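Local coordinates for xyloglucan-specific endo-beta-1,4-glucanase GH12 (Aspergillus niveus, PDB 4NPR), which probably cleaves internal beta-1,4-glucosidic linkages in xyloglucan with retention of configuration, using the beta-jelly-roll fold of glycoside hydrolase family 12, at residues Ile167-Tyr172 and Arg198-Tyr203; Val219-Glu224 and Ser236-Ser241; Met140-Ala145 and Ala149-Ser154. All blocks are in the same frame, centred on the assembly; numbering follows the deposited sequence.

Interaction 1 of 3, residues Ile167-Tyr172 and Arg198-Tyr203; sequences IKFNLY and RDFFTY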
loop_
_atom_site.group_PDB
_atom_site.type_symbol
_atom_site.label_atom_id
_atom_site.label_comp_id
_atom_site.label_asym_id
_atom_site.label_seq_id
_atom_site.Cartn_x
_atom_site.Cartn_y
_atom_site.Cartn_z
ATOM N N ILE A 167 -13.382 10.503 1.516
ATOM C CA ILE A 167 -12.208 11.029 2.230
ATOM C C ILE A 167 -11.553 12.079 1.357
ATOM O O ILE A 167 -11.403 11.869 0.164
ATOM C CB ILE A 167 -11.136 9.906 2.423
ATOM C CG1 ILE A 167 -11.638 8.801 3.346
ATOM C CG2 ILE A 167 -9.809 10.466 2.939
ATOM C CD1 ILE A 167 -10.725 7.598 3.366
ATOM N N LYS A 168 -11.142 13.188 1.963
ATOM C CA LYS A 168 -10.407 14.249 1.264
ATOM C C LYS A 168 -8.921 13.896 1.176
ATOM O O LYS A 168 -8.291 13.535 2.158
ATOM C CB LYS A 168 -10.584 15.572 1.957
ATOM C CG LYS A 168 -10.492 16.812 1.036
ATOM C CD LYS A 168 -11.558 17.864 1.441
ATOM C CE LYS A 168 -11.111 19.322 1.209
ATOM N NZ LYS A 168 -10.598 19.576 -0.170
ATOM N N PHE A 169 -8.400 13.972 -0.034
ATOM C CA PHE A 169 -7.041 13.585 -0.358
ATOM C C PHE A 169 -6.245 14.762 -0.893
ATOM O O PHE A 169 -6.785 15.598 -1.608
ATOM C CB PHE A 169 -7.101 12.493 -1.425
ATOM C CG PHE A 169 -7.474 11.146 -0.879
ATOM C CD1 PHE A 169 -6.557 10.400 -0.161
ATOM C CD2 PHE A 169 -8.714 10.642 -1.061
ATOM C CE1 PHE A 169 -6.895 9.173 0.369
ATOM C CE2 PHE A 169 -9.053 9.425 -0.541
ATOM C CZ PHE A 169 -8.144 8.681 0.162
ATOM N N ASN A 170 -4.968 14.830 -0.538
ATOM C CA ASN A 170 -4.001 15.530 -1.355
ATOM C C ASN A 170 -3.498 14.535 -2.415
ATOM O O ASN A 170 -3.057 13.449 -2.074
ATOM C CB ASN A 170 -2.817 15.969 -0.551
ATOM C CG ASN A 170 -3.129 17.091 0.401
ATOM O OD1 ASN A 170 -3.982 17.928 0.179
ATOM N ND2 ASN A 170 -2.403 17.104 1.493
ATOM N N LEU A 171 -3.503 14.926 -3.682
ATOM C CA LEU A 171 -3.053 14.051 -4.761
ATOM C C LEU A 171 -1.696 14.478 -5.315
ATOM O O LEU A 171 -1.529 15.606 -5.707
ATOM C CB LEU A 171 -4.075 14.024 -5.904
ATOM C CG LEU A 171 -3.628 13.157 -7.114
ATOM C CD1 LEU A 171 -3.326 11.739 -6.649
ATOM C CD2 LEU A 171 -4.652 13.120 -8.251
ATOM N N TYR A 172 -0.787 13.513 -5.431
ATOM C CA TYR A 172 0.546 13.707 -5.924
ATOM C C TYR A 172 0.818 12.871 -7.154
ATOM O O TYR A 172 0.294 11.772 -7.301
ATOM C CB TYR A 172 1.524 13.302 -4.829
ATOM C CG TYR A 172 1.328 14.131 -3.613
ATOM C CD1 TYR A 172 1.965 15.350 -3.494
ATOM C CD2 TYR A 172 0.463 13.736 -2.634
ATOM C CE1 TYR A 172 1.765 16.165 -2.405
ATOM C CE2 TYR A 172 0.231 14.530 -1.537
ATOM C CZ TYR A 172 0.889 15.751 -1.401
ATOM O OH TYR A 172 0.634 16.578 -0.272
ATOM N N ARG A 198 -12.575 1.306 -6.544
ATOM C CA ARG A 198 -12.733 1.671 -7.903
ATOM C C ARG A 198 -12.940 3.141 -8.049
ATOM O O ARG A 198 -12.837 3.669 -9.162
ATOM C CB ARG A 198 -13.886 0.924 -8.517
ATOM C CG ARG A 198 -13.712 0.822 -9.998
ATOM C CD ARG A 198 -14.942 0.231 -10.625
ATOM N NE ARG A 198 -15.917 1.256 -10.946
ATOM C CZ ARG A 198 -17.002 1.020 -11.652
ATOM N NH1 ARG A 198 -17.242 -0.181 -12.103
ATOM N NH2 ARG A 198 -17.848 1.980 -11.905
ATOM N N ASP A 199 -13.238 3.823 -6.949
ATOM C CA ASP A 199 -13.517 5.259 -7.059
ATOM C C ASP A 199 -12.256 6.031 -7.466
ATOM O O ASP A 199 -12.327 6.982 -8.197
ATOM C CB ASP A 199 -14.142 5.831 -5.759
ATOM C CG ASP A 199 -15.523 5.182 -5.389
ATOM O OD1 ASP A 199 -16.297 4.773 -6.278
ATOM O OD2 ASP A 199 -15.830 5.083 -4.176
ATOM N N PHE A 200 -11.112 5.609 -6.971
ATOM C CA PHE A 200 -9.821 6.168 -7.342
ATOM C C PHE A 200 -9.524 6.082 -8.830
ATOM O O PHE A 200 -9.024 7.028 -9.411
ATOM C CB PHE A 200 -8.749 5.434 -6.553
ATOM C CG PHE A 200 -8.873 5.682 -5.089
ATOM C CD1 PHE A 200 -8.502 6.912 -4.566
ATOM C CD2 PHE A 200 -9.465 4.764 -4.260
ATOM C CE1 PHE A 200 -8.675 7.189 -3.232
ATOM C CE2 PHE A 200 -9.660 5.050 -2.926
ATOM C CZ PHE A 200 -9.242 6.245 -2.408
ATOM N N PHE A 201 -9.850 4.955 -9.450
ATOM C CA PHE A 201 -9.761 4.819 -10.908
ATOM C C PHE A 201 -10.818 5.632 -11.665
ATOM O O PHE A 201 -10.493 6.328 -12.643
ATOM C CB PHE A 201 -9.801 3.351 -11.306
ATOM C CG PHE A 201 -8.684 2.546 -10.698
ATOM C CD1 PHE A 201 -7.398 2.648 -11.174
ATOM C CD2 PHE A 201 -8.912 1.705 -9.601
ATOM C CE1 PHE A 201 -6.351 1.912 -10.624
ATOM C CE2 PHE A 201 -7.877 0.961 -9.047
ATOM C CZ PHE A 201 -6.597 1.073 -9.556
ATOM N N THR A 202 -12.073 5.559 -11.246
ATOM C CA THR A 202 -13.102 6.368 -11.858
ATOM C C THR A 202 -12.556 7.806 -11.902
ATOM O O THR A 202 -12.625 8.501 -12.918
ATOM C CB THR A 202 -14.395 6.356 -10.998
ATOM O OG1 THR A 202 -14.832 5.016 -10.716
ATOM C CG2 THR A 202 -15.519 7.104 -11.673
ATOM N N TYR A 203 -11.978 8.249 -10.787
ATOM C CA TYR A 203 -11.515 9.621 -10.683
ATOM C C TYR A 203 -10.423 9.983 -11.692
ATOM O O TYR A 203 -10.490 11.024 -12.325
ATOM C CB TYR A 203 -11.019 9.941 -9.275
ATOM C CG TYR A 203 -10.310 11.287 -9.237
ATOM C CD1 TYR A 203 -8.948 11.367 -9.445
ATOM C CD2 TYR A 203 -11.010 12.485 -9.018
ATOM C CE1 TYR A 203 -8.298 12.591 -9.442
ATOM C CE2 TYR A 203 -10.343 13.724 -9.017
ATOM C CZ TYR A 203 -8.977 13.756 -9.222
ATOM O OH TYR A 203 -8.238 14.945 -9.226
#
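Phe169 on strand 167-172 faces Phe200 near the start of helix 198-207, and with their CA atoms 10.6 Å apart the two backbones meet only through long side chains. The two phenyl rings do most of the work. They form an offset edge-to-face pair, the edge of Phe200 directed at the face of Phe169, with planes at 74° and ring centroids 5.3 Å apart. The touching atoms are at the far ends of the rings: CE1 of Phe200 comes to 3.5 Å from CE2 of Phe169, and CZ of Phe200 lies 3.7 Å from CZ of Phe169. On the other side of the Phe169 ring, CG2 of Ile167 sits 3.6 Å above the plane toward the rim, so this ring is held between a methyl group and an aromatic edge.

One helical turn along, Tyr203 has CG anti to the backbone N (chi1 170°), which carries its ring out from the helix to meet Leu171 coming from the opposite direction. CD2 of Leu171 touches CE1 of Tyr203 at 3.9 Å, near OH of the same ring. Phe200 has a second edge-to-face partner in Phe184 and also packs on Val141, placing the helix over strands 137-146 and 179-186.

The contact is thus apolar and largely buried, joining helix to strand by dispersion, with the hydrogen-bearing edge of one phenyl favourably set against the pi cloud of the other. The closest touching groups are carbon throughout, and the one hydroxyl nearby, Tyr203 OH, has a weak hydrogen bond to Gln208.

Interaction 2 of 3, residues Val219-Glu224 and Ser236-Ser241; sequences VQAGTE and SDYSVS. With SO4 (sulfate ion), chain C.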
loop_
_atom_site.group_PDB
_atom_site.type_symbol
_atom_site.label_atom_id
_atom_site.label_comp_id
_atom_site.label_asym_id
_atom_site.label_seq_id
_atom_site.Cartn_x
_atom_site.Cartn_y
_atom_site.Cartn_z
ATOM N N VAL A 219 -2.975 -5.701 -6.298
ATOM C CA VAL A 219 -3.589 -4.908 -5.236
ATOM C C VAL A 219 -3.037 -5.322 -3.865
ATOM O O VAL A 219 -3.375 -6.374 -3.323
ATOM C CB VAL A 219 -5.110 -5.057 -5.226
ATOM C CG1 VAL A 219 -5.739 -4.182 -4.145
ATOM C CG2 VAL A 219 -5.655 -4.700 -6.576
ATOM N N GLN A 220 -2.215 -4.446 -3.304
ATOM C CA GLN A 220 -1.412 -4.742 -2.132
ATOM C C GLN A 220 -1.685 -3.706 -1.039
ATOM O O GLN A 220 -1.809 -2.538 -1.345
ATOM C CB GLN A 220 0.041 -4.645 -2.511
ATOM C CG GLN A 220 0.408 -5.511 -3.692
ATOM C CD GLN A 220 1.900 -5.482 -3.921
ATOM O OE1 GLN A 220 2.442 -4.539 -4.492
ATOM N NE2 GLN A 220 2.581 -6.496 -3.421
ATOM N N ALA A 221 -1.789 -4.127 0.213
ATOM C CA ALA A 221 -1.986 -3.178 1.323
ATOM C C ALA A 221 -1.005 -3.489 2.496
ATOM O O ALA A 221 -0.915 -4.639 2.944
ATOM C CB ALA A 221 -3.435 -3.177 1.793
ATOM N N GLY A 222 -0.248 -2.462 2.922
ATOM C CA GLY A 222 0.721 -2.591 3.987
ATOM C C GLY A 222 1.255 -1.259 4.504
ATOM O O GLY A 222 0.568 -0.224 4.465
ATOM N N THR A 223 2.494 -1.281 4.987
ATOM C CA THR A 223 3.106 -0.078 5.498
ATOM C C THR A 223 4.531 0.082 4.949
ATOM O O THR A 223 5.232 -0.917 4.779
ATOM C CB THR A 223 3.129 -0.083 7.047
ATOM O OG1 THR A 223 3.815 1.085 7.545
ATOM C CG2 THR A 223 3.794 -1.299 7.540
ATOM N N GLU A 224 4.939 1.335 4.683
ATOM C CA GLU A 224 6.325 1.663 4.244
ATOM C C GLU A 224 6.997 2.498 5.310
ATOM O O GLU A 224 6.689 3.681 5.463
ATOM C CB GLU A 224 6.363 2.479 2.933
ATOM C CG GLU A 224 6.052 1.706 1.679
ATOM C CD GLU A 224 6.017 2.607 0.415
ATOM O OE1 GLU A 224 5.570 3.771 0.537
ATOM O OE2 GLU A 224 6.376 2.141 -0.711
ATOM N N SER A 236 -5.856 -5.494 12.182
ATOM C CA SER A 236 -6.717 -6.383 12.935
ATOM C C SER A 236 -7.814 -6.961 12.025
ATOM O O SER A 236 -8.439 -7.966 12.358
ATOM C CB SER A 236 -7.194 -5.730 14.250
ATOM O OG SER A 236 -7.918 -4.575 13.997
ATOM N N ASP A 237 -8.007 -6.344 10.862
ATOM C CA ASP A 237 -8.670 -6.972 9.745
ATOM C C ASP A 237 -8.459 -6.207 8.424
ATOM O O ASP A 237 -8.417 -4.978 8.385
ATOM C CB ASP A 237 -10.150 -7.191 10.035
ATOM C CG ASP A 237 -10.905 -5.930 10.079
ATOM O OD1 ASP A 237 -10.722 -5.197 11.081
ATOM O OD2 ASP A 237 -11.665 -5.659 9.103
ATOM N N TYR A 238 -8.276 -6.969 7.365
ATOM C CA TYR A 238 -8.060 -6.446 6.044
ATOM C C TYR A 238 -8.743 -7.403 5.075
ATOM O O TYR A 238 -8.604 -8.621 5.201
ATOM C CB TYR A 238 -6.552 -6.322 5.680
ATOM C CG TYR A 238 -6.345 -5.923 4.216
ATOM C CD1 TYR A 238 -6.567 -4.617 3.792
ATOM C CD2 TYR A 238 -6.029 -6.865 3.258
ATOM C CE1 TYR A 238 -6.462 -4.244 2.452
ATOM C CE2 TYR A 238 -5.911 -6.522 1.922
ATOM C CZ TYR A 238 -6.108 -5.207 1.511
ATOM O OH TYR A 238 -5.961 -4.868 0.181
ATOM N N SER A 239 -9.512 -6.856 4.141
ATOM C CA SER A 239 -10.018 -7.631 3.018
ATOM C C SER A 239 -10.080 -6.757 1.801
ATOM O O SER A 239 -10.143 -5.532 1.907
ATOM C CB SER A 239 -11.412 -8.216 3.262
ATOM O OG SER A 239 -12.292 -7.245 3.720
ATOM N N VAL A 240 -10.000 -7.433 0.651
ATOM C CA VAL A 240 -10.241 -6.832 -0.645
ATOM C C VAL A 240 -10.662 -7.909 -1.615
ATOM O O VAL A 240 -10.218 -9.044 -1.529
ATOM C CB VAL A 240 -8.999 -6.048 -1.184
ATOM C CG1 VAL A 240 -7.851 -6.971 -1.545
ATOM C CG2 VAL A 240 -9.375 -5.164 -2.373
ATOM N N SER A 241 -11.541 -7.548 -2.527
ATOM C CA SER A 241 -11.853 -8.417 -3.637
ATOM C C SER A 241 -12.016 -7.609 -4.948
ATOM O O SER A 241 -12.491 -6.487 -4.962
ATOM C CB SER A 241 -13.084 -9.301 -3.306
ATOM O OG SER A 241 -14.292 -8.538 -3.303
HETATM S S SO4 C . -14.962 -7.887 5.817
HETATM O O1 SO4 C . -15.180 -6.418 5.861
HETATM O O2 SO4 C . -13.518 -8.118 6.088
HETATM O O3 SO4 C . -15.805 -8.512 6.877
HETATM O O4 SO4 C . -15.338 -8.451 4.479
HETATM O O HOH W 1 -4.395 -6.482 -0.914
#
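Tyr238 on strand 237-240 reaches across to Ala221 and Val219 on strand 219-224, and it is the side chain to follow. The two strands belong to different sheets and run nearly antiparallel, at 161°, with axes 9.1 Å apart, so what lies between them is side chain. From CB, a chi1 of 173° swings the Tyr238 ring away from the backbone N and toward strand 219-224. CD1 is the first ring atom to feel the other strand, at the edge of contact with the Ala221 methyl. CE1 of Tyr238 is closer, 3.3 Å from CB of Ala221. CZ and OH of Tyr238 are hardly farther from that methyl, both at 3.4 Å from Ala221 CB; the methyl therefore meets the outer half of the ring obliquely. At the tip, the phenol OH donates to a water at 2.5 Å, and this water donates in turn to the carbonyl O of Val219 at 2.6 Å. Trp108 adds an edge-to-face ring contact to Tyr238.

Beyond the tyrosine, CG2 of Val240 meets CG1 of Val219 at 4.2 Å, a looser contact between the two branched chains. Ser239, between Tyr238 and Val240, points to the other side of its strand: its OG donates to O2 of a sulfate ion at 2.8 Å, which Thr67 also holds. The sulfate probably came from the crystallisation liquor.

The chemistry here is that of a sandwich core with one polar bridge in it: aliphatic and aromatic carbons pack against each other between the sheets, while a single water lets a buried phenol hydroxyl and a strand carbonyl satisfy each other between the two strands.

Interaction 3 of 3, residues Met140-Ala145 and Ala149-Ser154; sequences MVWLGA and AGPISS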
loop_
_atom_site.group_PDB
_atom_site.type_symbol
_atom_site.label_atom_id
_atom_site.label_comp_id
_atom_site.label_asym_id
_atom_site.label_seq_id
_atom_site.Cartn_x
_atom_site.Cartn_y
_atom_site.Cartn_z
ATOM N N MET A 140 -1.311 4.780 -5.272
ATOM C CA MET A 140 -1.221 4.549 -3.856
ATOM C C MET A 140 -2.340 5.309 -3.172
ATOM O O MET A 140 -2.724 6.401 -3.584
ATOM C CB MET A 140 0.114 5.010 -3.285
ATOM C CG MET A 140 1.346 4.599 -4.060
ATOM S SD MET A 140 2.829 4.589 -2.991
ATOM C CE MET A 140 2.617 3.204 -1.867
ATOM N N VAL A 141 -2.824 4.730 -2.088
ATOM C CA VAL A 141 -3.809 5.382 -1.274
ATOM C C VAL A 141 -3.325 5.290 0.137
ATOM O O VAL A 141 -3.296 4.212 0.727
ATOM C CB VAL A 141 -5.198 4.751 -1.436
ATOM C CG1 VAL A 141 -6.174 5.484 -0.550
ATOM C CG2 VAL A 141 -5.632 4.818 -2.907
ATOM N N TRP A 142 -2.902 6.439 0.645
ATOM C CA TRP A 142 -2.324 6.545 1.971
ATOM C C TRP A 142 -3.434 6.851 2.981
ATOM O O TRP A 142 -4.040 7.924 2.979
ATOM C CB TRP A 142 -1.281 7.651 2.008
ATOM C CG TRP A 142 -0.015 7.402 1.241
ATOM C CD1 TRP A 142 0.141 6.680 0.073
ATOM C CD2 TRP A 142 1.266 7.906 1.558
ATOM N NE1 TRP A 142 1.453 6.681 -0.322
ATOM C CE2 TRP A 142 2.165 7.437 0.571
ATOM C CE3 TRP A 142 1.756 8.696 2.586
ATOM C CZ2 TRP A 142 3.533 7.735 0.607
ATOM C CZ3 TRP A 142 3.131 8.990 2.628
ATOM C CH2 TRP A 142 3.991 8.521 1.653
ATOM N N LEU A 143 -3.685 5.909 3.879
ATOM C CA LEU A 143 -4.554 6.214 5.017
ATOM C C LEU A 143 -3.786 6.869 6.145
ATOM O O LEU A 143 -4.381 7.477 7.067
ATOM C CB LEU A 143 -5.249 4.943 5.483
ATOM C CG LEU A 143 -6.052 4.298 4.373
ATOM C CD1 LEU A 143 -6.745 3.125 4.982
ATOM C CD2 LEU A 143 -7.059 5.224 3.682
ATOM N N GLY A 144 -2.462 6.749 6.061
ATOM C CA GLY A 144 -1.576 7.140 7.163
ATOM C C GLY A 144 -0.305 7.738 6.627
ATOM O O GLY A 144 0.350 7.128 5.796
ATOM N N ALA A 145 0.010 8.956 7.093
ATOM C CA ALA A 145 1.296 9.622 6.844
ATOM C C ALA A 145 1.920 10.060 8.173
ATOM O O ALA A 145 1.741 11.183 8.632
ATOM C CB ALA A 145 1.110 10.810 5.929
ATOM N N ALA A 149 6.662 11.191 6.645
ATOM C CA ALA A 149 6.700 10.350 5.466
ATOM C C ALA A 149 6.110 11.089 4.256
ATOM O O ALA A 149 5.011 11.650 4.331
ATOM C CB ALA A 149 5.952 9.056 5.740
ATOM N N GLY A 150 6.861 11.135 3.154
ATOM C CA GLY A 150 6.444 11.885 1.970
ATOM C C GLY A 150 6.362 11.030 0.724
ATOM O O GLY A 150 7.183 10.125 0.524
ATOM N N PRO A 151 5.374 11.321 -0.131
ATOM C CA PRO A 151 5.240 10.596 -1.383
ATOM C C PRO A 151 6.162 11.092 -2.510
ATOM O O PRO A 151 6.774 12.194 -2.444
ATOM C CB PRO A 151 3.788 10.858 -1.774
ATOM C CG PRO A 151 3.586 12.243 -1.321
ATOM C CD PRO A 151 4.309 12.331 0.009
ATOM N N ILE A 152 6.235 10.222 -3.517
ATOM C CA ILE A 152 6.735 10.516 -4.844
ATOM C C ILE A 152 5.907 11.671 -5.363
ATOM O O ILE A 152 4.681 11.622 -5.289
ATOM C CB ILE A 152 6.498 9.330 -5.805
ATOM C CG1 ILE A 152 6.924 7.972 -5.190
ATOM C CG2 ILE A 152 7.199 9.570 -7.124
ATOM C CD1 ILE A 152 8.397 7.879 -4.861
ATOM N N SER A 153 6.594 12.687 -5.875
ATOM C CA SER A 153 5.993 13.873 -6.410
ATOM C C SER A 153 7.080 14.607 -7.186
ATOM O O SER A 153 8.180 14.736 -6.726
ATOM C CB SER A 153 5.466 14.783 -5.283
ATOM O OG SER A 153 4.820 15.917 -5.819
ATOM N N SER A 154 6.770 15.107 -8.367
ATOM C CA SER A 154 7.739 15.968 -9.065
ATOM C C SER A 154 7.917 17.282 -8.360
ATOM O O SER A 154 9.037 17.660 -8.075
ATOM C CB SER A 154 7.314 16.206 -10.492
ATOM O OG SER A 154 7.198 14.925 -11.082
#
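On the cleft-side face of the larger sheet, the indole of Trp142 receives the loop at Ala149, Gly150 and Pro151 as the chain comes back after strand 137-146. The six-membered part of the indole makes the contact. CZ3 of Trp142 lies 3.7 Å from the carbonyl O of Ala149, which approaches at the ring edge, near the plane. CH2 of Trp142 is 3.6 Å from C of Gly150, and N of Pro151 is equally near. A little further round, CZ2 of Trp142 packs on CB of Pro151 at 3.9 Å. The returning loop meets the six-membered ring with backbone atoms as much as with side chains, Ala149 at the edge and Gly150 and Pro151 obliquely. Between Trp142 and Ala145 a classic beta bulge, Leu143 and Gly144 facing Val121, breaks the strand; past it, CB of Ala145 lies 4.3 Å from O of Ala149, a marginal contact.

With CG opposite the carbonyl carbon (chi1 -69°) the indole is carried toward the loop, and chi2 of 32° sets its turn. The N-H...S bond from Trp142 NE1 to Met140 SD is weak at 3.7 Å but nearly straight at 170°, and it may help to hold the rotation of the ring. The Trp142 side chain also touches Ala122 of strand 117-128 and Val185 of strand 179-186, while Pro151 goes on to touch Tyr172.

Trp142 points away from the sandwich interior, opposite to its neighbour Val141. An aromatic on that side, covered by a connecting loop, fits the family 12 jelly roll, in which this concave sheet forms the floor of the substrate cleft.

Overall arrangement
All three contacts reach the nine-stranded sheet of the jelly roll. Along the chain they close one after another: interaction 3 first, then interaction 1, then interaction 2. Interactions 1 and 3 have centres about 12 Å apart and touch directly, through Phe200 on Val141 and Tyr172 on Pro151. Interaction 2 lies about 16 Å from interaction 3, centre to centre, meeting it where Glu224 reaches Met140, and about 17 Å from interaction 1, without touching it. Only interaction 2 spans to the six-stranded sheet; interaction 1 adds helix 198-207, and interaction 3 a surface loop. Core, helix and loop are thereby tied to one sheet.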